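Local coordinates for omega-class glutathione S-transferase (Bombyx mori, PDB 3WD6), which binds glutathione and probably catalyses glutathione-dependent transfer and the reduction of dehydroascorbate, as omega-class glutathione transferases generally do, at residues Y37-Q42 / W183-R188. Numbering follows the deposited sequence.
Sequences YCPYAQ and WPWFER. With GSH (glutathione), chain J.
Pro39 is the bump at the centre of this contact, fitted into a hollow made by Pro184, Trp185 and Arg188. Its CB meets Pro184 CB at 3.5 Å, makes a CH-pi contact over the six-membered ring of Trp185, 4.0 Å from the centroid, and stands over the centre of the Arg188 guanidinium, so the pyrrolidine is held between indole and cation. Gln42 is the second knob, lodged among Trp183, Pro184, Glu187 and Arg188. Its CG lies anti to the backbone N (chi1 -172°) and the chain runs on fully extended, carrying the amide across the groove. There OE1 accepts from Arg188 NH1 at 2.7 Å, in the carbonyl plane, while NE2 gives a hydrogen to Glu187 OE2 at 2.7 Å, arriving above the carboxylate plane. Glu187 OE2 also accepts from Trp183 NE1, through its anti lone pair. These helices, 39-51 and 177-189, belong to the thioredoxin-fold N-terminal domain and the all-helical C-terminal domain of the GST fold, so the buried contact is part of the interface between the two domains. Arg188 braces the turn leading into helix 39-51: NH2 reaches Tyr37 O at 2.8 Å from above the carbonyl plane, and NH1 also bonds Pro184 O, one turn back on its own helix. Without this guanidinium, as with an alanine here, Tyr37 O and Gln42 OE1 would probably lose these donors and one side of Pro39 would be uncovered. Farther along, the edge of Trp185 points at the face of Tyr40 in a T-shaped pair, planes 69° apart, with CZ2 3.6 Å from Tyr40 CZ. Glutathione lies over the opposite face of that tyrosine, whose OH is hydrogen-bonded to Gln130 of helix 127-138.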
ATOM      1  N   TYR A  37      -8.964  -0.510  -1.358  1.00 20.97           N
ATOM      2  CA  TYR A  37      -8.390  -1.750  -0.855  1.00 18.29           C
ATOM      3  C   TYR A  37      -7.131  -2.101  -1.632  1.00 20.98           C
ATOM      4  O   TYR A  37      -6.514  -3.143  -1.392  1.00 21.75           O
ATOM      5  CB  TYR A  37      -9.455  -2.870  -0.940  1.00 22.00           C
ATOM      6  CG  TYR A  37     -10.719  -2.468  -0.204  1.00 22.37           C
ATOM      7  CD1 TYR A  37     -10.895  -2.762   1.146  1.00 22.84           C
ATOM      8  CD2 TYR A  37     -11.702  -1.735  -0.840  1.00 23.69           C
ATOM      9  CE1 TYR A  37     -12.045  -2.353   1.829  1.00 22.74           C
ATOM     10  CE2 TYR A  37     -12.841  -1.330  -0.178  1.00 24.03           C
ATOM     11  CZ  TYR A  37     -13.009  -1.626   1.155  1.00 25.46           C
ATOM     12  OH  TYR A  37     -14.170  -1.204   1.793  1.00 27.77           O
ATOM     13  N   CYS A  38      -6.737  -1.236  -2.565  1.00 19.34           N
ATOM     14  CA  CYS A  38      -5.513  -1.500  -3.311  1.00 22.04           C
ATOM     15  C   CYS A  38      -4.241  -1.179  -2.500  1.00 20.29           C
ATOM     16  O   CYS A  38      -3.977  -0.011  -2.166  1.00 17.49           O
ATOM     17  CB  CYS A  38      -5.498  -0.759  -4.654  1.00 19.43           C
ATOM     18  SG  CYS A  38      -3.948  -1.070  -5.570  1.00 21.60           S
ATOM     19  N   PRO A  39      -3.429  -2.214  -2.196  1.00 20.24           N
ATOM     20  CA  PRO A  39      -2.222  -1.878  -1.415  1.00 21.62           C
ATOM     21  C   PRO A  39      -1.260  -1.012  -2.207  1.00 22.74           C
ATOM     22  O   PRO A  39      -0.566  -0.183  -1.587  1.00 22.24           O
ATOM     23  CB  PRO A  39      -1.576  -3.243  -1.107  1.00 17.65           C
ATOM     24  CG  PRO A  39      -2.106  -4.167  -2.170  1.00 20.53           C
ATOM     25  CD  PRO A  39      -3.513  -3.649  -2.517  1.00 20.69           C
ATOM     26  N   TYR A  40      -1.198  -1.203  -3.530  1.00 19.99           N
ATOM     27  CA  TYR A  40      -0.262  -0.418  -4.334  1.00 20.10           C
ATOM     28  C   TYR A  40      -0.630   1.053  -4.280  1.00 20.07           C
ATOM     29  O   TYR A  40       0.232   1.919  -4.063  1.00 20.52           O
ATOM     30  CB  TYR A  40      -0.178  -0.933  -5.777  1.00 21.83           C
ATOM     31  CG  TYR A  40       0.486  -2.281  -5.844  1.00 21.89           C
ATOM     32  CD1 TYR A  40       1.875  -2.401  -5.747  1.00 19.92           C
ATOM     33  CD2 TYR A  40      -0.273  -3.445  -5.947  1.00 24.15           C
ATOM     34  CE1 TYR A  40       2.489  -3.642  -5.780  1.00 20.63           C
ATOM     35  CE2 TYR A  40       0.335  -4.697  -5.983  1.00 25.73           C
ATOM     36  CZ  TYR A  40       1.715  -4.787  -5.902  1.00 25.02           C
ATOM     37  OH  TYR A  40       2.313  -6.027  -5.923  1.00 28.48           O
ATOM     38  N   ALA A  41      -1.913   1.338  -4.461  1.00 19.87           N
ATOM     39  CA  ALA A  41      -2.387   2.710  -4.364  1.00 18.59           C
ATOM     40  C   ALA A  41      -2.174   3.255  -2.944  1.00 17.17           C
ATOM     41  O   ALA A  41      -1.955   4.460  -2.767  1.00 17.88           O
ATOM     42  CB  ALA A  41      -3.841   2.784  -4.772  1.00 18.94           C
ATOM     43  N   GLN A  42      -2.219   2.375  -1.938  1.00 17.44           N
ATOM     44  CA  GLN A  42      -2.011   2.806  -0.544  1.00 18.68           C
ATOM     45  C   GLN A  42      -0.637   3.476  -0.338  1.00 18.88           C
ATOM     46  O   GLN A  42      -0.497   4.418   0.458  1.00 16.42           O
ATOM     47  CB  GLN A  42      -2.185   1.649   0.443  1.00 16.95           C
ATOM     48  CG  GLN A  42      -2.172   2.097   1.901  1.00 16.02           C
ATOM     49  CD  GLN A  42      -2.376   0.943   2.879  1.00 18.28           C
ATOM     50  OE1 GLN A  42      -2.487  -0.228   2.464  1.00 18.76           O
ATOM     51  NE2 GLN A  42      -2.412   1.263   4.189  1.00 14.62           N
ATOM     52  N   TRP A 183       4.528  -1.076   3.995  1.00 18.20           N
ATOM     53  CA  TRP A 183       3.483  -1.105   5.017  1.00 16.93           C
ATOM     54  C   TRP A 183       2.158  -1.801   4.607  1.00 16.89           C
ATOM     55  O   TRP A 183       1.569  -2.539   5.399  1.00 17.27           O
ATOM     56  CB  TRP A 183       3.174   0.307   5.553  1.00 17.87           C
ATOM     57  CG  TRP A 183       1.938   0.239   6.384  1.00 16.98           C
ATOM     58  CD1 TRP A 183       0.694   0.719   6.069  1.00 17.75           C
ATOM     59  CD2 TRP A 183       1.806  -0.437   7.633  1.00 15.41           C
ATOM     60  NE1 TRP A 183      -0.204   0.411   7.074  1.00 16.41           N
ATOM     61  CE2 TRP A 183       0.455  -0.307   8.041  1.00 19.57           C
ATOM     62  CE3 TRP A 183       2.702  -1.122   8.460  1.00 15.72           C
ATOM     63  CZ2 TRP A 183      -0.021  -0.847   9.243  1.00 18.52           C
ATOM     64  CZ3 TRP A 183       2.228  -1.659   9.656  1.00 18.61           C
ATOM     65  CH2 TRP A 183       0.873  -1.521  10.032  1.00 16.03           C
ATOM     66  N   PRO A 184       1.672  -1.551   3.383  1.00 17.62           N
ATOM     67  CA  PRO A 184       0.333  -2.087   3.075  1.00 17.36           C
ATOM     68  C   PRO A 184       0.227  -3.604   3.274  1.00 18.89           C
ATOM     69  O   PRO A 184      -0.851  -4.145   3.611  1.00 15.59           O
ATOM     70  CB  PRO A 184       0.154  -1.746   1.586  1.00 18.17           C
ATOM     71  CG  PRO A 184       1.025  -0.522   1.383  1.00 18.41           C
ATOM     72  CD  PRO A 184       2.232  -0.758   2.265  1.00 16.89           C
ATOM     73  N   TRP A 185       1.332  -4.303   3.038  1.00 18.02           N
ATOM     74  CA  TRP A 185       1.277  -5.752   3.175  1.00 18.42           C
ATOM     75  C   TRP A 185       1.282  -6.154   4.630  1.00 21.64           C
ATOM     76  O   TRP A 185       0.577  -7.088   5.009  1.00 22.04           O
ATOM     77  CB  TRP A 185       2.323  -6.450   2.314  1.00 14.77           C
ATOM     78  CG  TRP A 185       1.904  -6.273   0.905  1.00 20.60           C
ATOM     79  CD1 TRP A 185       1.035  -7.069   0.200  1.00 17.84           C
ATOM     80  CD2 TRP A 185       2.224  -5.164   0.042  1.00 19.11           C
ATOM     81  NE1 TRP A 185       0.835  -6.545  -1.058  1.00 18.25           N
ATOM     82  CE2 TRP A 185       1.550  -5.383  -1.184  1.00 17.86           C
ATOM     83  CE3 TRP A 185       3.030  -4.027   0.179  1.00 16.67           C
ATOM     84  CZ2 TRP A 185       1.653  -4.504  -2.264  1.00 19.78           C
ATOM     85  CZ3 TRP A 185       3.139  -3.154  -0.899  1.00 17.66           C
ATOM     86  CH2 TRP A 185       2.453  -3.398  -2.107  1.00 20.04           C
ATOM     87  N   PHE A 186       2.022  -5.420   5.458  1.00 17.55           N
ATOM     88  CA  PHE A 186       1.905  -5.630   6.892  1.00 18.43           C
ATOM     89  C   PHE A 186       0.486  -5.333   7.411  1.00 22.03           C
ATOM     90  O   PHE A 186      -0.005  -6.039   8.318  1.00 21.96           O
ATOM     91  CB  PHE A 186       2.962  -4.832   7.650  1.00 17.75           C
ATOM     92  CG  PHE A 186       4.356  -5.359   7.447  1.00 20.75           C
ATOM     93  CD1 PHE A 186       4.593  -6.743   7.379  1.00 22.24           C
ATOM     94  CD2 PHE A 186       5.429  -4.485   7.299  1.00 18.48           C
ATOM     95  CE1 PHE A 186       5.887  -7.243   7.175  1.00 21.04           C
ATOM     96  CE2 PHE A 186       6.727  -4.972   7.110  1.00 22.44           C
ATOM     97  CZ  PHE A 186       6.954  -6.354   7.046  1.00 23.15           C
ATOM     98  N   GLU A 187      -0.170  -4.306   6.859  1.00 17.58           N
ATOM     99  CA  GLU A 187      -1.522  -3.985   7.290  1.00 18.84           C
ATOM    100  C   GLU A 187      -2.406  -5.195   7.027  1.00 19.70           C
ATOM    101  O   GLU A 187      -3.267  -5.548   7.846  1.00 19.26           O
ATOM    102  CB  GLU A 187      -2.084  -2.741   6.568  1.00 18.09           C
ATOM    103  CG  GLU A 187      -3.466  -2.316   7.103  1.00 16.60           C
ATOM    104  CD  GLU A 187      -3.945  -0.932   6.634  1.00 19.36           C
ATOM    105  OE1 GLU A 187      -5.168  -0.763   6.395  1.00 20.32           O
ATOM    106  OE2 GLU A 187      -3.114   0.004   6.524  1.00 20.53           O
ATOM    107  N   ARG A 188      -2.169  -5.839   5.886  1.00 21.15           N
ATOM    108  CA  ARG A 188      -2.969  -6.985   5.448  1.00 20.75           C
ATOM    109  C   ARG A 188      -2.601  -8.265   6.202  1.00 24.18           C
ATOM    110  O   ARG A 188      -3.470  -9.090   6.493  1.00 24.96           O
ATOM    111  CB  ARG A 188      -2.856  -7.169   3.923  1.00 19.16           C
ATOM    112  CG  ARG A 188      -3.823  -6.274   3.119  1.00 20.14           C
ATOM    113  CD  ARG A 188      -3.172  -5.613   1.908  1.00 15.05           C
ATOM    114  NE  ARG A 188      -4.079  -4.666   1.244  1.00 18.24           N
ATOM    115  CZ  ARG A 188      -4.117  -3.357   1.496  1.00 16.33           C
ATOM    116  NH1 ARG A 188      -3.293  -2.827   2.388  1.00 17.52           N
ATOM    117  NH2 ARG A 188      -4.966  -2.575   0.851  1.00 15.06           N
TER
HETATM  118  N1  GSH J 306       3.130  -2.077 -10.499  1.00 22.60           N
HETATM  119  CA1 GSH J 306       1.906  -1.312 -10.231  1.00 22.33           C
HETATM  120  C1  GSH J 306       2.109  -0.256  -9.150  1.00 21.95           C
HETATM  121  O11 GSH J 306       1.410   0.822  -9.125  1.00 17.97           O
HETATM  122  O12 GSH J 306       3.021  -0.445  -8.270  1.00 20.30           O
HETATM  123  CB1 GSH J 306       0.799  -2.290  -9.863  1.00 24.41           C
HETATM  124  CG1 GSH J 306      -0.473  -1.740  -9.302  1.00 24.79           C
HETATM  125  CD1 GSH J 306      -1.651  -2.682  -9.322  1.00 22.98           C
HETATM  126  OE1 GSH J 306      -1.511  -3.890  -9.477  1.00 24.40           O
HETATM  127  N2  GSH J 306      -2.977  -2.168  -9.158  1.00 26.71           N
HETATM  128  CA2 GSH J 306      -4.080  -3.132  -9.213  1.00 25.68           C
HETATM  129  C2  GSH J 306      -4.892  -2.831 -10.455  1.00 28.43           C
HETATM  130  O2  GSH J 306      -5.133  -1.662 -10.734  1.00 27.94           O
HETATM  131  CB2 GSH J 306      -4.948  -2.975  -8.015  1.00 29.25           C
HETATM  132  SG2 GSH J 306      -4.411  -3.667  -6.493  1.00 35.47           S
HETATM  133  N3  GSH J 306      -5.382  -3.912 -11.283  1.00 35.75           N
HETATM  134  CA3 GSH J 306      -6.172  -3.616 -12.479  1.00 36.79           C
HETATM  135  C3  GSH J 306      -7.136  -4.655 -12.893  1.00 41.12           C
HETATM  136  O31 GSH J 306      -8.054  -5.004 -12.101  1.00 43.80           O
HETATM  137  O32 GSH J 306      -7.041  -5.174 -14.032  1.00 45.58           O
HETATM  138  O   HOH W   1      -5.560   0.172   1.643  1.00 18.69           O